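Local coordinates for putative uncharacterized protein smu.1377c (Streptococcus mutans, PDB 3L7V), which is of unknown function but belongs to the YrdC-like family, which suggests double-stranded RNA binding and a role in tRNA modification, at residues A[129-134]-A[159-164]; A[236-241]-A[271-276]. All coordinates share one frame; numbering follows the deposited sequence.

Contact 1: A[129-134]-A[159-164]; sequences CILPWK and SCFVIK
Trp133 and Ser159 meet through a nearly straight hydrogen bond, NE1 donating its N-H to OG at 3.0 Å with an N-H...O angle of 171°. The hydroxyl lies at the indole's edge, in the ring plane, close to the line of the N-H. Serine suits this place because the same OG also bonds Met152 O, so a small buried hydroxyl satisfies the indole and a backbone carbonyl together. Phe161 reaches one face of the indole with the far end of its ring, CZ lying 3.9 Å from Trp133 CE2, near the rim; the two planes are inclined at 57°. With chi1 at -69°, Phe161 CG is anti to its carbonyl carbon, and the ring rises from the sheet and leans back past Leu131 CB toward the indole.

Behind these side chains, 129-132 and 159-163 are neighbouring antiparallel strands in the mixed sheet of the YrdC-like fold. Cys129 with Phe161 and Leu131 with Ser159 are hydrogen-bonded pairs, each closed by two N-H...O bonds. Between them Ile130 and Cys160 form a non-hydrogen-bonded pair with side chains on the opposite face.

Strand 94-96 continues the sheet beyond 158-163, and strand 239-241 beyond 127-132. Helices cover the aromatic face, where broad apolar rings suit burial: Leu106 of helix 100-106 packs on Trp133 and Phe161, while Tyr117 of helix 111-123 covers Cys129 and Leu131, and its hydroxyl hydrogen-bonds Phe161 O.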
loop_
_atom_site.group_PDB
_atom_site.type_symbol
_atom_site.label_atom_id
_atom_site.label_comp_id
_atom_site.label_asym_id
_atom_site.label_seq_id
_atom_site.Cartn_x
_atom_site.Cartn_y
_atom_site.Cartn_z
ATOM N N CYS A 129 2.107 -1.000 -7.150
ATOM C CA CYS A 129 1.730 -1.194 -8.554
ATOM C C CYS A 129 0.247 -1.516 -8.702
ATOM O O CYS A 129 -0.305 -2.320 -7.942
ATOM C CB CYS A 129 2.553 -2.313 -9.229
ATOM S SG CYS A 129 4.368 -2.083 -9.409
ATOM N N ILE A 130 -0.379 -0.911 -9.707
ATOM C CA ILE A 130 -1.785 -1.145 -10.017
ATOM C C ILE A 130 -1.923 -2.385 -10.896
ATOM O O ILE A 130 -1.473 -2.385 -12.052
ATOM C CB ILE A 130 -2.403 0.074 -10.735
ATOM C CG1 ILE A 130 -2.227 1.328 -9.880
ATOM C CG2 ILE A 130 -3.892 -0.157 -11.055
ATOM C CD1 ILE A 130 -2.910 2.533 -10.451
ATOM N N LEU A 131 -2.547 -3.429 -10.335
ATOM C CA LEU A 131 -2.730 -4.733 -10.997
ATOM C C LEU A 131 -4.198 -5.252 -10.988
ATOM O O LEU A 131 -5.010 -4.804 -10.186
ATOM C CB LEU A 131 -1.802 -5.770 -10.340
ATOM C CG LEU A 131 -0.289 -5.552 -10.515
ATOM C CD1 LEU A 131 0.532 -6.358 -9.499
ATOM C CD2 LEU A 131 0.151 -5.856 -11.965
ATOM N N PRO A 132 -4.533 -6.203 -11.880
ATOM C CA PRO A 132 -5.836 -6.897 -11.827
ATOM C C PRO A 132 -5.811 -8.071 -10.845
ATOM O O PRO A 132 -4.737 -8.593 -10.562
ATOM C CB PRO A 132 -6.010 -7.455 -13.251
ATOM C CG PRO A 132 -4.765 -7.010 -14.043
ATOM C CD PRO A 132 -3.714 -6.673 -13.013
ATOM N N TRP A 133 -6.968 -8.491 -10.344
ATOM C CA TRP A 133 -7.052 -9.692 -9.484
ATOM C C TRP A 133 -7.144 -10.976 -10.302
ATOM O O TRP A 133 -7.750 -10.998 -11.377
ATOM C CB TRP A 133 -8.272 -9.629 -8.544
ATOM C CG TRP A 133 -8.133 -8.670 -7.392
ATOM C CD1 TRP A 133 -8.145 -7.300 -7.454
ATOM C CD2 TRP A 133 -7.980 -9.007 -6.003
ATOM N NE1 TRP A 133 -7.998 -6.768 -6.191
ATOM C CE2 TRP A 133 -7.901 -7.792 -5.284
ATOM C CE3 TRP A 133 -7.902 -10.215 -5.297
ATOM C CZ2 TRP A 133 -7.742 -7.753 -3.895
ATOM C CZ3 TRP A 133 -7.744 -10.172 -3.916
ATOM C CH2 TRP A 133 -7.669 -8.947 -3.232
ATOM N N LYS A 134 -6.555 -12.048 -9.789
ATOM C CA LYS A 134 -6.801 -13.381 -10.349
ATOM C C LYS A 134 -8.270 -13.763 -10.181
ATOM O O LYS A 134 -8.841 -13.574 -9.107
ATOM C CB LYS A 134 -5.919 -14.421 -9.665
ATOM C CG LYS A 134 -4.475 -14.350 -10.085
ATOM C CD LYS A 134 -3.573 -14.783 -8.950
ATOM C CE LYS A 134 -3.159 -16.226 -9.096
ATOM N NZ LYS A 134 -2.173 -16.325 -10.197
ATOM N N SER A 159 -6.519 -3.175 -8.072
ATOM C CA SER A 159 -6.081 -2.557 -6.806
ATOM C C SER A 159 -4.610 -2.152 -6.876
ATOM O O SER A 159 -3.890 -2.570 -7.799
ATOM C CB SER A 159 -6.264 -3.505 -5.610
ATOM O OG SER A 159 -7.609 -3.922 -5.433
ATOM N N CYS A 160 -4.172 -1.338 -5.907
ATOM C CA CYS A 160 -2.751 -1.033 -5.722
ATOM C C CYS A 160 -2.139 -1.964 -4.665
ATOM O O CYS A 160 -2.518 -1.896 -3.494
ATOM C CB CYS A 160 -2.542 0.434 -5.301
ATOM S SG CYS A 160 -0.773 0.915 -5.091
ATOM N N PHE A 161 -1.196 -2.815 -5.078
ATOM C CA PHE A 161 -0.522 -3.758 -4.169
ATOM C C PHE A 161 0.862 -3.219 -3.747
ATOM O O PHE A 161 1.703 -2.938 -4.600
ATOM C CB PHE A 161 -0.360 -5.143 -4.841
ATOM C CG PHE A 161 -1.661 -5.891 -5.057
ATOM C CD1 PHE A 161 -2.111 -6.821 -4.126
ATOM C CD2 PHE A 161 -2.422 -5.672 -6.194
ATOM C CE1 PHE A 161 -3.293 -7.504 -4.323
ATOM C CE2 PHE A 161 -3.614 -6.349 -6.395
ATOM C CZ PHE A 161 -4.050 -7.269 -5.458
ATOM N N VAL A 162 1.108 -3.102 -2.443
ATOM C CA VAL A 162 2.313 -2.428 -1.926
ATOM C C VAL A 162 3.182 -3.358 -1.089
ATOM O O VAL A 162 2.646 -4.124 -0.300
ATOM C CB VAL A 162 1.921 -1.246 -1.003
ATOM C CG1 VAL A 162 3.138 -0.449 -0.617
ATOM C CG2 VAL A 162 0.903 -0.358 -1.677
ATOM N N ILE A 163 4.509 -3.264 -1.242
ATOM C CA ILE A 163 5.483 -4.002 -0.411
ATOM C C ILE A 163 6.496 -3.064 0.256
ATOM O O ILE A 163 6.677 -1.939 -0.188
ATOM C CB ILE A 163 6.346 -5.014 -1.249
ATOM C CG1 ILE A 163 6.991 -4.305 -2.455
ATOM C CG2 ILE A 163 5.542 -6.239 -1.660
ATOM C CD1 ILE A 163 8.063 -5.107 -3.179
ATOM N N LYS A 164 7.171 -3.554 1.303
ATOM C CA LYS A 164 8.276 -2.849 1.986
ATOM C C LYS A 164 7.958 -1.407 2.382
ATOM O O LYS A 164 8.782 -0.510 2.225
ATOM C CB LYS A 164 9.583 -2.898 1.163
ATOM C CG LYS A 164 10.162 -4.305 0.950
ATOM C CD LYS A 164 10.497 -5.003 2.280
ATOM C CE LYS A 164 10.884 -6.474 2.071
ATOM N NZ LYS A 164 11.294 -7.111 3.367
#

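Contact 2: A[236-241]-A[271-276]; sequences QGVMVS and LDIDKI
Val238 pushes one methyl, CG2, into the start of helix 273-283, where Ile273 CD1 lies 3.7 Å away and Ile276 CD1 3.9 Å. Val238 has the most surface buried here. Its chi1 of 167° sets CG1 anti to the backbone N and CG2 anti to the carbonyl carbon, so that CG2 is the branch facing the two isoleucines. Ile273 crosses the valine at about a right angle, whereas Ile276, one turn further along the helix, also brings CD1 to within 4.0 Å of Val238 CB. A compact valine fits against longer isoleucines that can extend their delta methyls from the helix.

In the fold, the segment leading into strand 239-241, an inner strand between 127-132 and 265-268, packs on the first turn of helix 273-283. Asp272 is at the N-cap position of that helix, although its side chain makes no capping bond.

Leu271, second in buried surface, contributes chiefly its backbone. Its N-H bonds Gln236 O at 3.1 Å, and a water accepts a hydrogen bond from Val238 N at 2.8 Å and donates one to Leu271 O. The water thus bridges two main-chain groups on either side of the contact. Leu271's side chain leads away from this junction and touches Val66 and Gln225. Beside it, Gly237 is buried, its carbonyl taking a hydrogen bond from Arg268 of strand 265-268.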
loop_
_atom_site.group_PDB
_atom_site.type_symbol
_atom_site.label_atom_id
_atom_site.label_comp_id
_atom_site.label_asym_id
_atom_site.label_seq_id
_atom_site.Cartn_x
_atom_site.Cartn_y
_atom_site.Cartn_z
ATOM N N GLN A 236 5.276 10.716 0.235
ATOM C CA GLN A 236 4.503 9.601 -0.296
ATOM C C GLN A 236 5.414 8.639 -1.060
ATOM O O GLN A 236 6.559 8.976 -1.368
ATOM C CB GLN A 236 3.435 10.142 -1.244
ATOM C CG GLN A 236 4.025 11.002 -2.348
ATOM C CD GLN A 236 2.999 11.855 -3.059
ATOM O OE1 GLN A 236 3.282 12.420 -4.115
ATOM N NE2 GLN A 236 1.799 11.952 -2.488
ATOM N N GLY A 237 4.907 7.450 -1.366
ATOM C CA GLY A 237 5.650 6.500 -2.178
ATOM C C GLY A 237 5.305 6.558 -3.662
ATOM O O GLY A 237 4.287 7.149 -4.052
ATOM N N VAL A 238 6.165 5.942 -4.479
ATOM C CA VAL A 238 5.993 5.878 -5.928
ATOM C C VAL A 238 4.850 4.936 -6.307
ATOM O O VAL A 238 4.677 3.898 -5.675
ATOM C CB VAL A 238 7.280 5.337 -6.610
ATOM C CG1 VAL A 238 7.007 4.957 -8.057
ATOM C CG2 VAL A 238 8.414 6.345 -6.514
HETATM N N MSE A 239 4.072 5.300 -7.325
HETATM C CA MSE A 239 3.064 4.388 -7.901
HETATM C C MSE A 239 3.317 4.107 -9.387
HETATM O O MSE A 239 3.562 5.037 -10.156
HETATM C CB MSE A 239 1.638 4.933 -7.713
HETATM C CG MSE A 239 0.985 4.533 -6.379
HETATM SE SE MSE A 239 -0.924 5.025 -6.163
HETATM C CE MSE A 239 -1.609 4.435 -7.868
ATOM N N VAL A 240 3.253 2.833 -9.786
ATOM C CA VAL A 240 3.443 2.445 -11.203
ATOM C C VAL A 240 2.235 1.679 -11.746
ATOM O O VAL A 240 1.853 0.653 -11.187
ATOM C CB VAL A 240 4.708 1.559 -11.404
ATOM C CG1 VAL A 240 4.858 1.140 -12.868
ATOM C CG2 VAL A 240 5.955 2.286 -10.959
ATOM N N SER A 241 1.627 2.168 -12.827
ATOM C CA SER A 241 0.515 1.447 -13.449
ATOM C C SER A 241 0.998 0.313 -14.366
ATOM O O SER A 241 1.798 0.539 -15.276
ATOM C CB SER A 241 -0.369 2.403 -14.251
ATOM O OG SER A 241 -1.469 1.693 -14.803
ATOM N N LEU A 271 9.322 8.630 -2.716
ATOM C CA LEU A 271 10.533 8.091 -2.088
ATOM C C LEU A 271 11.319 7.143 -3.032
ATOM O O LEU A 271 10.749 6.214 -3.609
ATOM C CB LEU A 271 10.175 7.353 -0.785
ATOM C CG LEU A 271 11.352 6.936 0.111
ATOM C CD1 LEU A 271 12.055 8.147 0.722
ATOM C CD2 LEU A 271 10.938 5.960 1.209
ATOM N N ASP A 272 12.619 7.392 -3.176
ATOM C CA ASP A 272 13.528 6.552 -3.978
ATOM C C ASP A 272 13.202 6.441 -5.468
ATOM O O ASP A 272 13.518 5.430 -6.093
ATOM C CB ASP A 272 13.643 5.135 -3.394
ATOM C CG ASP A 272 14.569 5.065 -2.193
ATOM O OD1 ASP A 272 15.435 5.951 -2.035
ATOM O OD2 ASP A 272 14.432 4.109 -1.403
ATOM N N ILE A 273 12.585 7.468 -6.040
ATOM C CA ILE A 273 12.217 7.422 -7.455
ATOM C C ILE A 273 13.446 7.153 -8.357
ATOM O O ILE A 273 13.332 6.489 -9.389
ATOM C CB ILE A 273 11.441 8.707 -7.901
ATOM C CG1 ILE A 273 11.013 8.613 -9.371
ATOM C CG2 ILE A 273 12.257 9.975 -7.626
ATOM C CD1 ILE A 273 10.064 7.444 -9.664
ATOM N N ASP A 274 14.615 7.655 -7.958
ATOM C CA ASP A 274 15.836 7.434 -8.739
ATOM C C ASP A 274 16.231 5.941 -8.869
ATOM O O ASP A 274 16.613 5.485 -9.952
ATOM C CB ASP A 274 17.004 8.267 -8.175
ATOM C CG ASP A 274 17.407 7.844 -6.759
ATOM O OD1 ASP A 274 18.616 7.807 -6.468
ATOM O OD2 ASP A 274 16.522 7.532 -5.935
ATOM N N LYS A 275 16.142 5.179 -7.782
ATOM C CA LYS A 275 16.448 3.743 -7.843
ATOM C C LYS A 275 15.402 2.958 -8.631
ATOM O O LYS A 275 15.718 1.981 -9.306
ATOM C CB LYS A 275 16.593 3.140 -6.448
ATOM C CG LYS A 275 17.817 3.633 -5.666
ATOM C CD LYS A 275 17.710 3.235 -4.195
ATOM C CE LYS A 275 18.902 3.744 -3.393
ATOM N NZ LYS A 275 18.775 3.410 -1.949
ATOM N N ILE A 276 14.152 3.387 -8.543
ATOM C CA ILE A 276 13.066 2.703 -9.240
ATOM C C ILE A 276 13.088 2.862 -10.772
ATOM O O ILE A 276 12.757 1.931 -11.503
ATOM C CB ILE A 276 11.697 3.089 -8.610
ATOM C CG1 ILE A 276 11.665 2.553 -7.166
ATOM C CG2 ILE A 276 10.543 2.540 -9.429
ATOM C CD1 ILE A 276 10.574 3.101 -6.281
HETATM O O HOH W 1 8.344 4.717 -3.138
#

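In the fold
From the N terminus, contact 1 comes first: strand 127-132 runs out to helices 135-143 and 149-152, and the chain returns as strand 158-163, closing a largely helical excursion. Contact 2 opens only afterwards, so the two are in series and neither nest nor cross. It closes a second excursion, without helix, that passes through strand 265-268 before reaching helix 273-283. The sheet joins them, since strands 127-132 and 239-241 are neighbours: Ile130 N probably bonds Val240 O at 3.1 Å, and Ile130 CD1 packs on Met239 CE. Contact 1 pairs strands 158-163 and 127-132, the next strand 239-241 continues the sheet, and contact 2 sets the approach to that strand against helix 273-283.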